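Local coordinates for protein HcgB (Methanococcus maripaludis, PDB 5D5P) that probably acts as a guanylyltransferase in the biosynthesis of the iron-guanylylpyridinol (FeGP) cofactor of [Fe]-hydrogenase, at residues A[48-53]-A[138-143]; A[56-60]-A[154-158]; A[95-101]-A[112-118]. All blocks are in the same frame, centred on the assembly; numbering follows the deposited sequence.

Overall arrangement
The three contacts show how a mixed sheet and its helices are tied together at different levels. Contact 3 (95-101 with 112-118) is the innermost, its centre about 4 Å from that of the chain, and joins two strands close together in sequence. Contacts 1 and 2, centred 13 to 14 Å from the chain centre, share helix 47-57, which packs against helix 138-151, while its end and the turn after it meet the C-terminal segment. The contact centres lie 14 to 15 Å apart. Segments of the outer two alternate (48-53, 56-60, then 138-143, 154-158), with 95-101 and 112-118 between, and Ile99 touches Val53 and Ile57. Early and late elements thus meet over the middle strands.

Contact 1. Residues A[48-53]-A[138-143]; sequences KKFKVV and IDKTVE
Lys48 swings CG to the side opposite its backbone N (chi1 178°), and a bend at chi3 (77°) then carries the chain across the Asp139 carboxylate at about a right angle. Methylenes rather than charge do the touching: CG comes to a close 3.0 Å from Asp139 OD1, while NZ travels past and stops 4.2 Å from that oxygen, too far for a salt bridge. The opposite charges probably still attract, yet Asp139 OD1 is buried here with no hydrogen-bonding partner in the model. Lys48 CE also presses on Ile138 CG2 at 3.5 Å, a tight fit for two carbons. Lys49 meets the other branch of Ile138, its CE against CG1, and its CD lies against Val142 CG2. Deeper in, the contact is mainly between aliphatic groups. Val52 divides its branches, CG2 against Asp139 CB (3.9 Å) and CG1 against Val142 CG1 (4.0 Å) and Glu143 N, and Val53 CG2 also touches Val142 CG1.

The helix axes approach to 9.4 Å, 37° apart. Both helices pack on the same face of the sheet: Val53 rests on Ile99, Val142 and Ile138 lie against Arg101, and Phe50 reaches Ile65 and Met67 of strand 64-67.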
ATOM      1  N   LYS A  48      10.973 -19.424  -6.981  1.00 34.52           N
ATOM      2  CA  LYS A  48      11.163 -18.535  -8.121  1.00 35.29           C
ATOM      3  C   LYS A  48      11.053 -17.058  -7.714  1.00 30.72           C
ATOM      4  O   LYS A  48      11.898 -16.247  -8.113  1.00 34.08           O
ATOM      5  CB  LYS A  48      10.164 -18.912  -9.213  1.00 40.66           C
ATOM      6  CG  LYS A  48      10.206 -18.066 -10.425  1.00 50.93           C
ATOM      7  CD  LYS A  48       9.202 -18.562 -11.485  1.00 58.70           C
ATOM      8  CE  LYS A  48       7.773 -18.180 -11.153  1.00 59.55           C
ATOM      9  NZ  LYS A  48       6.821 -18.608 -12.221  1.00 63.22           N
ATOM     10  N   LYS A  49      10.044 -16.701  -6.910  1.00 25.72           N
ATOM     11  CA  LYS A  49       9.948 -15.329  -6.395  1.00 23.78           C
ATOM     12  C   LYS A  49      11.118 -15.033  -5.465  1.00 24.33           C
ATOM     13  O   LYS A  49      11.683 -13.924  -5.506  1.00 27.05           O
ATOM     14  CB  LYS A  49       8.628 -15.108  -5.651  1.00 24.43           C
ATOM     15  CG  LYS A  49       7.413 -15.223  -6.581  1.00 36.00           C
ATOM     16  CD  LYS A  49       6.107 -14.806  -5.892  1.00 40.14           C
ATOM     17  CE  LYS A  49       4.916 -15.276  -6.728  1.00 48.22           C
ATOM     18  NZ  LYS A  49       3.897 -16.030  -5.949  1.00 50.47           N
ATOM     19  N   PHE A  50      11.489 -16.002  -4.624  1.00 24.95           N
ATOM     20  CA  PHE A  50      12.617 -15.791  -3.712  1.00 23.63           C
ATOM     21  C   PHE A  50      13.889 -15.445  -4.472  1.00 25.59           C
ATOM     22  O   PHE A  50      14.648 -14.543  -4.081  1.00 29.28           O
ATOM     23  CB  PHE A  50      12.875 -17.026  -2.852  1.00 24.48           C
ATOM     24  CG  PHE A  50      14.072 -16.893  -1.963  1.00 29.14           C
ATOM     25  CD1 PHE A  50      14.079 -15.991  -0.914  1.00 28.45           C
ATOM     26  CD2 PHE A  50      15.206 -17.648  -2.196  1.00 32.60           C
ATOM     27  CE1 PHE A  50      15.177 -15.864  -0.103  1.00 30.12           C
ATOM     28  CE2 PHE A  50      16.315 -17.511  -1.383  1.00 34.23           C
ATOM     29  CZ  PHE A  50      16.290 -16.615  -0.333  1.00 31.88           C
ATOM     30  N   LYS A  51      14.128 -16.147  -5.569  1.00 28.12           N
ATOM     31  CA  LYS A  51      15.329 -15.865  -6.349  1.00 31.00           C
ATOM     32  C   LYS A  51      15.306 -14.445  -6.921  1.00 33.46           C
ATOM     33  O   LYS A  51      16.329 -13.737  -6.905  1.00 33.79           O
ATOM     34  CB  LYS A  51      15.500 -16.877  -7.470  1.00 32.83           C
ATOM     35  CG  LYS A  51      16.737 -16.588  -8.348  1.00 39.79           C
ATOM     36  CD  LYS A  51      16.908 -17.557  -9.509  1.00 48.84           C
ATOM     37  CE  LYS A  51      18.097 -17.144 -10.390  1.00 54.30           C
ATOM     38  NZ  LYS A  51      19.281 -16.698  -9.592  1.00 55.49           N
ATOM     39  N   VAL A  52      14.155 -14.035  -7.451  1.00 28.63           N
ATOM     40  CA  VAL A  52      14.043 -12.681  -7.982  1.00 31.73           C
ATOM     41  C   VAL A  52      14.399 -11.664  -6.891  1.00 29.36           C
ATOM     42  O   VAL A  52      15.171 -10.750  -7.132  1.00 31.44           O
ATOM     43  CB  VAL A  52      12.611 -12.379  -8.524  1.00 33.26           C
ATOM     44  CG1 VAL A  52      12.456 -10.892  -8.862  1.00 34.70           C
ATOM     45  CG2 VAL A  52      12.310 -13.239  -9.727  1.00 33.72           C
ATOM     46  N   VAL A  53      13.848 -11.827  -5.689  1.00 27.36           N
ATOM     47  CA  VAL A  53      14.070 -10.855  -4.626  1.00 25.57           C
ATOM     48  C   VAL A  53      15.513 -10.911  -4.133  1.00 26.45           C
ATOM     49  O   VAL A  53      16.167  -9.891  -3.996  1.00 29.26           O
ATOM     50  CB  VAL A  53      13.105 -11.086  -3.441  1.00 25.07           C
ATOM     51  CG1 VAL A  53      13.467 -10.217  -2.255  1.00 22.64           C
ATOM     52  CG2 VAL A  53      11.658 -10.795  -3.883  1.00 26.97           C
ATOM     53  N   ILE A 138       5.008 -13.556 -13.712  1.00 35.96           N
ATOM     54  CA  ILE A 138       5.057 -13.205 -12.295  1.00 35.26           C
ATOM     55  C   ILE A 138       6.465 -12.756 -11.901  1.00 34.25           C
ATOM     56  O   ILE A 138       6.611 -11.895 -11.048  1.00 31.58           O
ATOM     57  CB  ILE A 138       4.594 -14.381 -11.407  1.00 39.41           C
ATOM     58  CG1 ILE A 138       4.487 -13.939  -9.954  1.00 37.56           C
ATOM     59  CG2 ILE A 138       5.510 -15.588 -11.594  1.00 42.43           C
ATOM     60  CD1 ILE A 138       3.498 -12.823  -9.747  1.00 41.00           C
ATOM     61  N   ASP A 139       7.501 -13.275 -12.559  1.00 38.16           N
ATOM     62  CA  ASP A 139       8.856 -12.889 -12.162  1.00 42.54           C
ATOM     63  C   ASP A 139       9.156 -11.465 -12.559  1.00 39.58           C
ATOM     64  O   ASP A 139       9.805 -10.720 -11.815  1.00 39.32           O
ATOM     65  CB  ASP A 139       9.917 -13.771 -12.823  1.00 51.63           C
ATOM     66  CG  ASP A 139       9.930 -15.163 -12.283  1.00 58.04           C
ATOM     67  OD1 ASP A 139       9.289 -15.370 -11.228  1.00 58.47           O
ATOM     68  OD2 ASP A 139      10.594 -16.035 -12.900  1.00 61.01           O
ATOM     69  N   LYS A 140       8.609 -11.054 -13.693  1.00 36.22           N
ATOM     70  CA  LYS A 140       8.820  -9.690 -14.139  1.00 36.11           C
ATOM     71  C   LYS A 140       7.981  -8.759 -13.282  1.00 32.87           C
ATOM     72  O   LYS A 140       8.401  -7.649 -12.980  1.00 32.27           O
ATOM     73  CB  LYS A 140       8.467  -9.544 -15.616  1.00 36.25           C
ATOM     74  CG  LYS A 140       9.654  -9.874 -16.537  1.00 43.46           C
ATOM     75  CD  LYS A 140       9.410  -9.453 -17.968  1.00 47.80           C
ATOM     76  CE  LYS A 140      10.671  -9.604 -18.809  1.00 51.21           C
ATOM     77  NZ  LYS A 140      10.498  -9.081 -20.194  1.00 55.56           N
ATOM     78  N   THR A 141       6.831  -9.235 -12.826  1.00 31.06           N
ATOM     79  CA  THR A 141       6.003  -8.438 -11.915  1.00 25.63           C
ATOM     80  C   THR A 141       6.694  -8.204 -10.554  1.00 28.40           C
ATOM     81  O   THR A 141       6.767  -7.069 -10.075  1.00 26.36           O
ATOM     82  CB  THR A 141       4.632  -9.091 -11.705  1.00 30.41           C
ATOM     83  OG1 THR A 141       3.950  -9.176 -12.968  1.00 31.51           O
ATOM     84  CG2 THR A 141       3.796  -8.279 -10.704  1.00 34.14           C
ATOM     85  N   VAL A 142       7.225  -9.264  -9.949  1.00 27.75           N
ATOM     86  CA  VAL A 142       7.894  -9.118  -8.653  1.00 29.74           C
ATOM     87  C   VAL A 142       9.147  -8.231  -8.798  1.00 27.40           C
ATOM     88  O   VAL A 142       9.389  -7.357  -7.975  1.00 26.95           O
ATOM     89  CB  VAL A 142       8.249 -10.503  -8.069  1.00 33.56           C
ATOM     90  CG1 VAL A 142       9.056 -10.371  -6.787  1.00 32.27           C
ATOM     91  CG2 VAL A 142       6.965 -11.278  -7.798  1.00 34.70           C
ATOM     92  N   GLU A 143       9.913  -8.438  -9.868  1.00 25.02           N
ATOM     93  CA  GLU A 143      11.085  -7.616 -10.152  1.00 27.21           C
ATOM     94  C   GLU A 143      10.735  -6.127 -10.200  1.00 28.25           C
ATOM     95  O   GLU A 143      11.362  -5.322  -9.511  1.00 26.75           O
ATOM     96  CB  GLU A 143      11.724  -8.033 -11.479  1.00 35.97           C
ATOM     97  CG  GLU A 143      12.936  -7.211 -11.844  1.00 42.08           C
ATOM     98  CD  GLU A 143      13.554  -7.645 -13.169  1.00 51.35           C
ATOM     99  OE1 GLU A 143      12.849  -8.258 -14.000  1.00 57.29           O
ATOM    100  OE2 GLU A 143      14.757  -7.399 -13.360  1.00 52.49           O
TER

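Contact 2. Residues A[56-60]-A[154-158]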
ATOM      1  N   ILE A  56      18.237  -9.260  -6.248  1.00 32.24           N
ATOM      2  CA  ILE A  56      18.268  -7.799  -6.202  1.00 30.33           C
ATOM      3  C   ILE A  56      18.835  -7.314  -4.879  1.00 33.94           C
ATOM      4  O   ILE A  56      19.700  -6.451  -4.844  1.00 39.41           O
ATOM      5  CB  ILE A  56      16.860  -7.194  -6.405  1.00 29.48           C
ATOM      6  CG1 ILE A  56      16.436  -7.352  -7.863  1.00 35.00           C
ATOM      7  CG2 ILE A  56      16.849  -5.716  -6.000  1.00 28.70           C
ATOM      8  CD1 ILE A  56      14.955  -7.138  -8.075  1.00 35.51           C
ATOM      9  N   ILE A  57      18.321  -7.866  -3.792  1.00 27.17           N
ATOM     10  CA  ILE A  57      18.708  -7.413  -2.454  1.00 30.31           C
ATOM     11  C   ILE A  57      20.180  -7.719  -2.179  1.00 34.83           C
ATOM     12  O   ILE A  57      20.840  -7.005  -1.415  1.00 37.82           O
ATOM     13  CB  ILE A  57      17.820  -8.046  -1.390  1.00 32.12           C
ATOM     14  CG1 ILE A  57      16.385  -7.569  -1.596  1.00 31.78           C
ATOM     15  CG2 ILE A  57      18.292  -7.691   0.003  1.00 33.88           C
ATOM     16  CD1 ILE A  57      16.226  -6.056  -1.512  1.00 33.60           C
ATOM     17  N   SER A  58      20.686  -8.789  -2.798  1.00 33.21           N
ATOM     18  CA  SER A  58      22.083  -9.185  -2.597  1.00 39.30           C
ATOM     19  C   SER A  58      23.043  -8.146  -3.130  1.00 42.66           C
ATOM     20  O   SER A  58      24.189  -8.087  -2.696  1.00 45.20           O
ATOM     21  CB  SER A  58      22.388 -10.518  -3.290  1.00 44.05           C
ATOM     22  OG  SER A  58      21.767 -11.580  -2.595  1.00 47.20           O
ATOM     23  N   ARG A  59      22.569  -7.309  -4.049  1.00 43.31           N
ATOM     24  CA  ARG A  59      23.437  -6.299  -4.652  1.00 46.18           C
ATOM     25  C   ARG A  59      23.549  -5.044  -3.796  1.00 40.97           C
ATOM     26  O   ARG A  59      24.410  -4.209  -4.036  1.00 42.77           O
ATOM     27  CB  ARG A  59      22.951  -5.920  -6.054  1.00 48.18           C
ATOM     28  CG  ARG A  59      23.133  -7.022  -7.078  1.00 54.42           C
ATOM     29  CD  ARG A  59      22.629  -6.593  -8.439  1.00 57.33           C
ATOM     30  NE  ARG A  59      23.396  -5.465  -8.959  1.00 62.43           N
ATOM     31  CZ  ARG A  59      23.044  -4.753 -10.024  1.00 64.66           C
ATOM     32  NH1 ARG A  59      21.928  -5.053 -10.673  1.00 65.17           N
ATOM     33  NH2 ARG A  59      23.800  -3.742 -10.435  1.00 67.07           N
ATOM     34  N   ILE A  60      22.694  -4.911  -2.793  1.00 37.84           N
ATOM     35  CA  ILE A  60      22.715  -3.705  -1.978  1.00 39.61           C
ATOM     36  C   ILE A  60      22.946  -3.996  -0.501  1.00 41.45           C
ATOM     37  O   ILE A  60      22.950  -3.080   0.310  1.00 42.49           O
ATOM     38  CB  ILE A  60      21.440  -2.869  -2.153  1.00 39.78           C
ATOM     39  CG1 ILE A  60      20.229  -3.611  -1.615  1.00 37.98           C
ATOM     40  CG2 ILE A  60      21.254  -2.514  -3.629  1.00 46.30           C
ATOM     41  CD1 ILE A  60      18.949  -2.782  -1.645  1.00 38.32           C
ATOM     42  N   GLY A 154      15.207   6.106  -3.065  1.00 27.82           N
ATOM     43  CA  GLY A 154      16.500   6.590  -3.539  1.00 30.76           C
ATOM     44  C   GLY A 154      17.563   5.535  -3.763  1.00 30.58           C
ATOM     45  O   GLY A 154      18.742   5.862  -3.982  1.00 31.70           O
ATOM     46  N   ILE A 155      17.160   4.272  -3.739  1.00 30.55           N
ATOM     47  CA  ILE A 155      18.086   3.188  -4.033  1.00 33.54           C
ATOM     48  C   ILE A 155      17.855   2.690  -5.452  1.00 32.80           C
ATOM     49  O   ILE A 155      16.797   2.129  -5.749  1.00 33.52           O
ATOM     50  CB  ILE A 155      17.931   2.013  -3.054  1.00 31.46           C
ATOM     51  CG1 ILE A 155      18.363   2.442  -1.652  1.00 34.62           C
ATOM     52  CG2 ILE A 155      18.796   0.842  -3.521  1.00 31.54           C
ATOM     53  CD1 ILE A 155      18.284   1.335  -0.605  1.00 35.48           C
ATOM     54  N   VAL A 156      18.841   2.917  -6.319  1.00 36.20           N
ATOM     55  CA  VAL A 156      18.749   2.512  -7.713  1.00 38.23           C
ATOM     56  C   VAL A 156      19.559   1.248  -7.999  1.00 39.26           C
ATOM     57  O   VAL A 156      20.779   1.210  -7.818  1.00 43.00           O
ATOM     58  CB  VAL A 156      19.210   3.638  -8.654  1.00 43.51           C
ATOM     59  CG1 VAL A 156      19.050   3.202 -10.092  1.00 46.77           C
ATOM     60  CG2 VAL A 156      18.392   4.891  -8.411  1.00 45.09           C
ATOM     61  N   VAL A 157      18.861   0.216  -8.464  1.00 42.04           N
ATOM     62  CA  VAL A 157      19.492  -1.026  -8.878  1.00 46.56           C
ATOM     63  C   VAL A 157      19.351  -1.180 -10.397  1.00 52.42           C
ATOM     64  O   VAL A 157      18.237  -1.314 -10.912  1.00 56.47           O
ATOM     65  CB  VAL A 157      18.869  -2.247  -8.172  1.00 45.92           C
ATOM     66  CG1 VAL A 157      19.880  -3.375  -8.072  1.00 49.97           C
ATOM     67  CG2 VAL A 157      18.407  -1.861  -6.792  1.00 42.99           C
ATOM     68  N   LYS A 158      20.472  -1.154 -11.108  1.00 52.22           N
ATOM     69  CA  LYS A 158      20.441  -1.256 -12.569  1.00 55.24           C
ATOM     70  C   LYS A 158      20.973  -2.604 -13.058  1.00 57.75           C
ATOM     71  O   LYS A 158      21.954  -3.124 -12.525  1.00 59.78           O
ATOM     72  CB  LYS A 158      21.241  -0.113 -13.207  1.00 58.15           C
ATOM     73  CG  LYS A 158      20.567   1.254 -13.113  1.00 59.32           C
ATOM     74  CD  LYS A 158      19.273   1.295 -13.921  1.00 60.85           C
ATOM     75  CE  LYS A 158      18.641   2.676 -13.900  1.00 62.16           C
ATOM     76  NZ  LYS A 158      17.585   2.795 -14.939  1.00 63.81           N
TER
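Arg59 spends both terminal nitrogens on a single acceptor, the carbonyl oxygen of Lys158, which is the last residue modelled. NH1 lies 2.7 Å from Lys158 O and NH2 2.9 Å from the same atom, an end-on grip in which the oxygen sits in the guanidinium plane. Sharing one acceptor costs both bonds some straightness, with N-H...O angles of 148° and 137°. Relative to the carbonyl group, the two donors differ: NH2 lies in the carbonyl plane, whereas NH1 stands well above it. A bend at chi3 (63°) turns the otherwise extended arginine chain so that its head meets the oxygen edge-on. One face of the guanidinium is laid over Val157, whose CG1 approaches NH1 to 3.7 Å, offset toward the rim, so an apolar methyl backs the polar grip.

Val157 uses both methyls: the other, CG2, packs on Ile56 CG2 at 4.2 Å and on Ile60 CG2 at 4.3 Å. Ile60 then reaches along the segment with CD1, which stands 4.1 Å from Ile155 CG2. Leu150 of helix 138-151 touches Ile56, Ile60 and Val157 alike, and Ile34 of helix 24-35 meets Ile60 and Ile155.

The 154-158 segment begins at a Schellman motif. Gly154, with positive phi, is the C-prime residue that ends helix 138-151, and the chain leaves extended and runs past the turn after helix 47-57 and the C-terminal part of that helix, which forms the beta-alpha-beta crossover between parallel strands 39-43 and 64-67.

Contact 3. Residues A[95-101]-A[112-118]; sequences ADLIITR and LLLIMDK
Ile98 and Met116 form a hydrogen-bonded pair of the antiparallel beta hairpin made by strands 97-103 and 111-117. Ile98 N to Met116 O and Met116 N to Ile98 O both measure 2.9 Å and are nearly straight. Two residues on, Thr100 and Leu114 repeat the pattern, with Thr100 N 3.0 Å from Leu114 O. Between them Ile99 and Ile115 make a non-hydrogen-bonded pair, where CA-H...O contacts fill in, such as Ile115 CA to Ile98 O at 3.4 Å.

The side chains alternate between two faces. On one, Leu97 CD1 crosses to Ile115 CG2 (3.8 Å) and Ile99 CG2 approaches Leu113 CD1 (4.2 Å); Arg101 stretches away from the same face toward helix 138-151, where its NE forms a salt bridge with Glu145. On the other, Thr100 and Leu114 lie side by side, CG2 against CB at 3.6 Å, and the Thr100 methyl also meets Met116 SD at 3.9 Å.

Further out, strand 39-43 hydrogen-bonds to the other edge of 97-103 through Thr41 and Ala43, and strand 122-128 lies beside 111-117 on the far side, so both strands of the hairpin are interior to the sheet. Helix 81-92 covers Ile98, Thr100 and Met116, and there the threonine's first torsion, 179° for OG1, sends the hydroxyl away from Leu114 CB to hydrogen-bond with Ala82 O.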
ATOM      1  N   ALA A  95      14.833 -11.406  11.885  1.00 34.07           N
ATOM      2  CA  ALA A  95      15.257 -10.713  10.662  1.00 31.40           C
ATOM      3  C   ALA A  95      15.395  -9.216  10.920  1.00 31.01           C
ATOM      4  O   ALA A  95      14.618  -8.655  11.697  1.00 30.57           O
ATOM      5  CB  ALA A  95      14.255 -10.969   9.531  1.00 26.87           C
ATOM      6  N   ASP A  96      16.380  -8.584  10.274  1.00 28.85           N
ATOM      7  CA  ASP A  96      16.598  -7.129  10.314  1.00 31.38           C
ATOM      8  C   ASP A  96      15.729  -6.416   9.293  1.00 28.87           C
ATOM      9  O   ASP A  96      15.437  -5.215   9.400  1.00 30.73           O
ATOM     10  CB  ASP A  96      18.049  -6.767   9.978  1.00 37.39           C
ATOM     11  CG  ASP A  96      19.028  -7.350  10.938  1.00 48.43           C
ATOM     12  OD1 ASP A  96      18.690  -7.446  12.137  1.00 53.82           O
ATOM     13  OD2 ASP A  96      20.146  -7.688  10.496  1.00 48.94           O
ATOM     14  N   LEU A  97      15.363  -7.161   8.266  1.00 23.68           N
ATOM     15  CA  LEU A  97      14.626  -6.597   7.141  1.00 22.98           C
ATOM     16  C   LEU A  97      13.706  -7.685   6.610  1.00 18.69           C
ATOM     17  O   LEU A  97      14.123  -8.836   6.504  1.00 21.95           O
ATOM     18  CB  LEU A  97      15.602  -6.112   6.053  1.00 25.20           C
ATOM     19  CG  LEU A  97      15.071  -5.064   5.070  1.00 24.78           C
ATOM     20  CD1 LEU A  97      14.879  -3.691   5.758  1.00 24.38           C
ATOM     21  CD2 LEU A  97      15.976  -4.969   3.838  1.00 24.88           C
ATOM     22  N   ILE A  98      12.466  -7.322   6.312  1.00 17.89           N
ATOM     23  CA  ILE A  98      11.483  -8.273   5.803  1.00 19.42           C
ATOM     24  C   ILE A  98      10.956  -7.759   4.465  1.00 20.02           C
ATOM     25  O   ILE A  98      10.549  -6.609   4.350  1.00 22.21           O
ATOM     26  CB  ILE A  98      10.293  -8.458   6.770  1.00 21.85           C
ATOM     27  CG1 ILE A  98      10.731  -9.200   8.032  1.00 24.35           C
ATOM     28  CG2 ILE A  98       9.154  -9.268   6.097  1.00 21.64           C
ATOM     29  CD1 ILE A  98      11.500  -8.329   9.034  1.00 25.37           C
ATOM     30  N   ILE A  99      10.983  -8.617   3.453  1.00 19.57           N
ATOM     31  CA  ILE A  99      10.357  -8.262   2.187  1.00 19.35           C
ATOM     32  C   ILE A  99       9.163  -9.150   1.999  1.00 20.30           C
ATOM     33  O   ILE A  99       9.278 -10.373   2.095  1.00 20.55           O
ATOM     34  CB  ILE A  99      11.321  -8.407   0.997  1.00 24.90           C
ATOM     35  CG1 ILE A  99      12.524  -7.504   1.245  1.00 29.98           C
ATOM     36  CG2 ILE A  99      10.560  -8.036  -0.311  1.00 19.88           C
ATOM     37  CD1 ILE A  99      13.619  -7.757   0.334  1.00 38.90           C
ATOM     38  N   THR A 100       8.001  -8.535   1.834  1.00 17.20           N
ATOM     39  CA  THR A 100       6.765  -9.304   1.739  1.00 22.10           C
ATOM     40  C   THR A 100       5.971  -8.897   0.530  1.00 21.92           C
ATOM     41  O   THR A 100       6.047  -7.761   0.080  1.00 19.52           O
ATOM     42  CB  THR A 100       5.895  -9.107   3.016  1.00 23.82           C
ATOM     43  OG1 THR A 100       4.685  -9.848   2.878  1.00 23.38           O
ATOM     44  CG2 THR A 100       5.549  -7.619   3.221  1.00 24.25           C
ATOM     45  N   ARG A 101       5.204  -9.835  -0.017  1.00 20.83           N
ATOM     46  CA  ARG A 101       4.354  -9.493  -1.126  1.00 24.80           C
ATOM     47  C   ARG A 101       3.086 -10.299  -0.978  1.00 26.85           C
ATOM     48  O   ARG A 101       3.142 -11.428  -0.518  1.00 31.00           O
ATOM     49  CB  ARG A 101       5.052  -9.812  -2.440  1.00 30.56           C
ATOM     50  CG  ARG A 101       4.228  -9.556  -3.631  1.00 38.51           C
ATOM     51  CD  ARG A 101       4.759 -10.246  -4.854  1.00 37.06           C
ATOM     52  NE  ARG A 101       4.039  -9.701  -5.983  1.00 38.40           N
ATOM     53  CZ  ARG A 101       3.173 -10.363  -6.730  1.00 38.89           C
ATOM     54  NH1 ARG A 101       2.877 -11.635  -6.467  1.00 40.47           N
ATOM     55  NH2 ARG A 101       2.602  -9.726  -7.735  1.00 37.95           N
ATOM     56  N   LEU A 112       0.556  -5.985  -3.353  1.00 18.83           N
ATOM     57  CA  LEU A 112       1.364  -4.990  -2.646  1.00 18.32           C
ATOM     58  C   LEU A 112       2.659  -5.652  -2.212  1.00 19.47           C
ATOM     59  O   LEU A 112       2.624  -6.764  -1.652  1.00 19.27           O
ATOM     60  CB  LEU A 112       0.594  -4.453  -1.409  1.00 17.83           C
ATOM     61  CG  LEU A 112       1.386  -3.572  -0.456  1.00 19.35           C
ATOM     62  CD1 LEU A 112       1.723  -2.206  -1.085  1.00 20.77           C
ATOM     63  CD2 LEU A 112       0.590  -3.383   0.852  1.00 19.44           C
ATOM     64  N   LEU A 113       3.795  -5.017  -2.516  1.00 19.25           N
ATOM     65  CA  LEU A 113       5.070  -5.424  -1.938  1.00 20.23           C
ATOM     66  C   LEU A 113       5.464  -4.381  -0.878  1.00 20.02           C
ATOM     67  O   LEU A 113       5.318  -3.192  -1.095  1.00 19.50           O
ATOM     68  CB  LEU A 113       6.167  -5.549  -3.029  1.00 20.48           C
ATOM     69  CG  LEU A 113       7.563  -5.892  -2.500  1.00 19.75           C
ATOM     70  CD1 LEU A 113       8.310  -6.721  -3.550  1.00 26.61           C
ATOM     71  CD2 LEU A 113       8.365  -4.631  -2.236  1.00 21.83           C
ATOM     72  N   LEU A 114       5.953  -4.847   0.272  1.00 19.01           N
ATOM     73  CA  LEU A 114       6.439  -3.973   1.337  1.00 18.42           C
ATOM     74  C   LEU A 114       7.841  -4.375   1.735  1.00 17.09           C
ATOM     75  O   LEU A 114       8.207  -5.560   1.711  1.00 18.95           O
ATOM     76  CB  LEU A 114       5.542  -4.049   2.582  1.00 16.96           C
ATOM     77  CG  LEU A 114       4.077  -3.610   2.409  1.00 17.94           C
ATOM     78  CD1 LEU A 114       3.292  -3.962   3.697  1.00 20.19           C
ATOM     79  CD2 LEU A 114       3.993  -2.123   2.134  1.00 18.81           C
ATOM     80  N   ILE A 115       8.647  -3.380   2.060  1.00 17.15           N
ATOM     81  CA  ILE A 115       9.887  -3.608   2.791  1.00 18.48           C
ATOM     82  C   ILE A 115       9.674  -3.066   4.195  1.00 17.70           C
ATOM     83  O   ILE A 115       9.323  -1.888   4.367  1.00 19.39           O
ATOM     84  CB  ILE A 115      11.082  -2.933   2.115  1.00 19.27           C
ATOM     85  CG1 ILE A 115      11.165  -3.373   0.652  1.00 18.69           C
ATOM     86  CG2 ILE A 115      12.364  -3.236   2.894  1.00 24.01           C
ATOM     87  CD1 ILE A 115      12.397  -2.786  -0.088  1.00 20.03           C
ATOM     88  N   MET A 116       9.790  -3.969   5.167  1.00 17.39           N
ATOM     89  CA  MET A 116       9.541  -3.691   6.570  1.00 19.45           C
ATOM     90  C   MET A 116      10.803  -3.889   7.413  1.00 21.17           C
ATOM     91  O   MET A 116      11.689  -4.679   7.058  1.00 21.90           O
ATOM     92  CB  MET A 116       8.412  -4.585   7.065  1.00 20.56           C
ATOM     93  CG  MET A 116       7.081  -4.260   6.359  1.00 17.73           C
ATOM     94  SD  MET A 116       5.888  -5.617   6.537  1.00 27.95           S
ATOM     95  CE  MET A 116       5.693  -5.776   8.293  1.00 28.25           C
ATOM     96  N   ASP A 117      10.895  -3.193   8.547  1.00 21.13           N
ATOM     97  CA  ASP A 117      12.080  -3.383   9.374  1.00 26.02           C
ATOM     98  C   ASP A 117      11.775  -4.384  10.499  1.00 23.42           C
ATOM     99  O   ASP A 117      10.729  -5.036  10.505  1.00 21.57           O
ATOM    100  CB  ASP A 117      12.597  -2.043   9.939  1.00 28.84           C
ATOM    101  CG  ASP A 117      11.818  -1.557  11.162  1.00 34.25           C
ATOM    102  OD1 ASP A 117      10.720  -2.055  11.445  1.00 24.40           O
ATOM    103  OD2 ASP A 117      12.369  -0.727  11.916  1.00 45.21           O
ATOM    104  N   LYS A 118      12.705  -4.504  11.437  1.00 23.20           N
ATOM    105  CA  LYS A 118      12.630  -5.566  12.439  1.00 23.55           C
ATOM    106  C   LYS A 118      11.450  -5.447  13.377  1.00 24.11           C
ATOM    107  O   LYS A 118      11.106  -6.424  14.042  1.00 25.41           O
ATOM    108  CB  LYS A 118      13.931  -5.601  13.248  1.00 28.62           C
ATOM    109  CG  LYS A 118      14.223  -4.287  13.929  1.00 37.61           C
ATOM    110  CD  LYS A 118      15.530  -4.338  14.720  1.00 43.89           C
ATOM    111  CE  LYS A 118      15.907  -2.948  15.216  1.00 47.23           C
ATOM    112  NZ  LYS A 118      14.805  -2.344  16.014  1.00 46.85           N
TER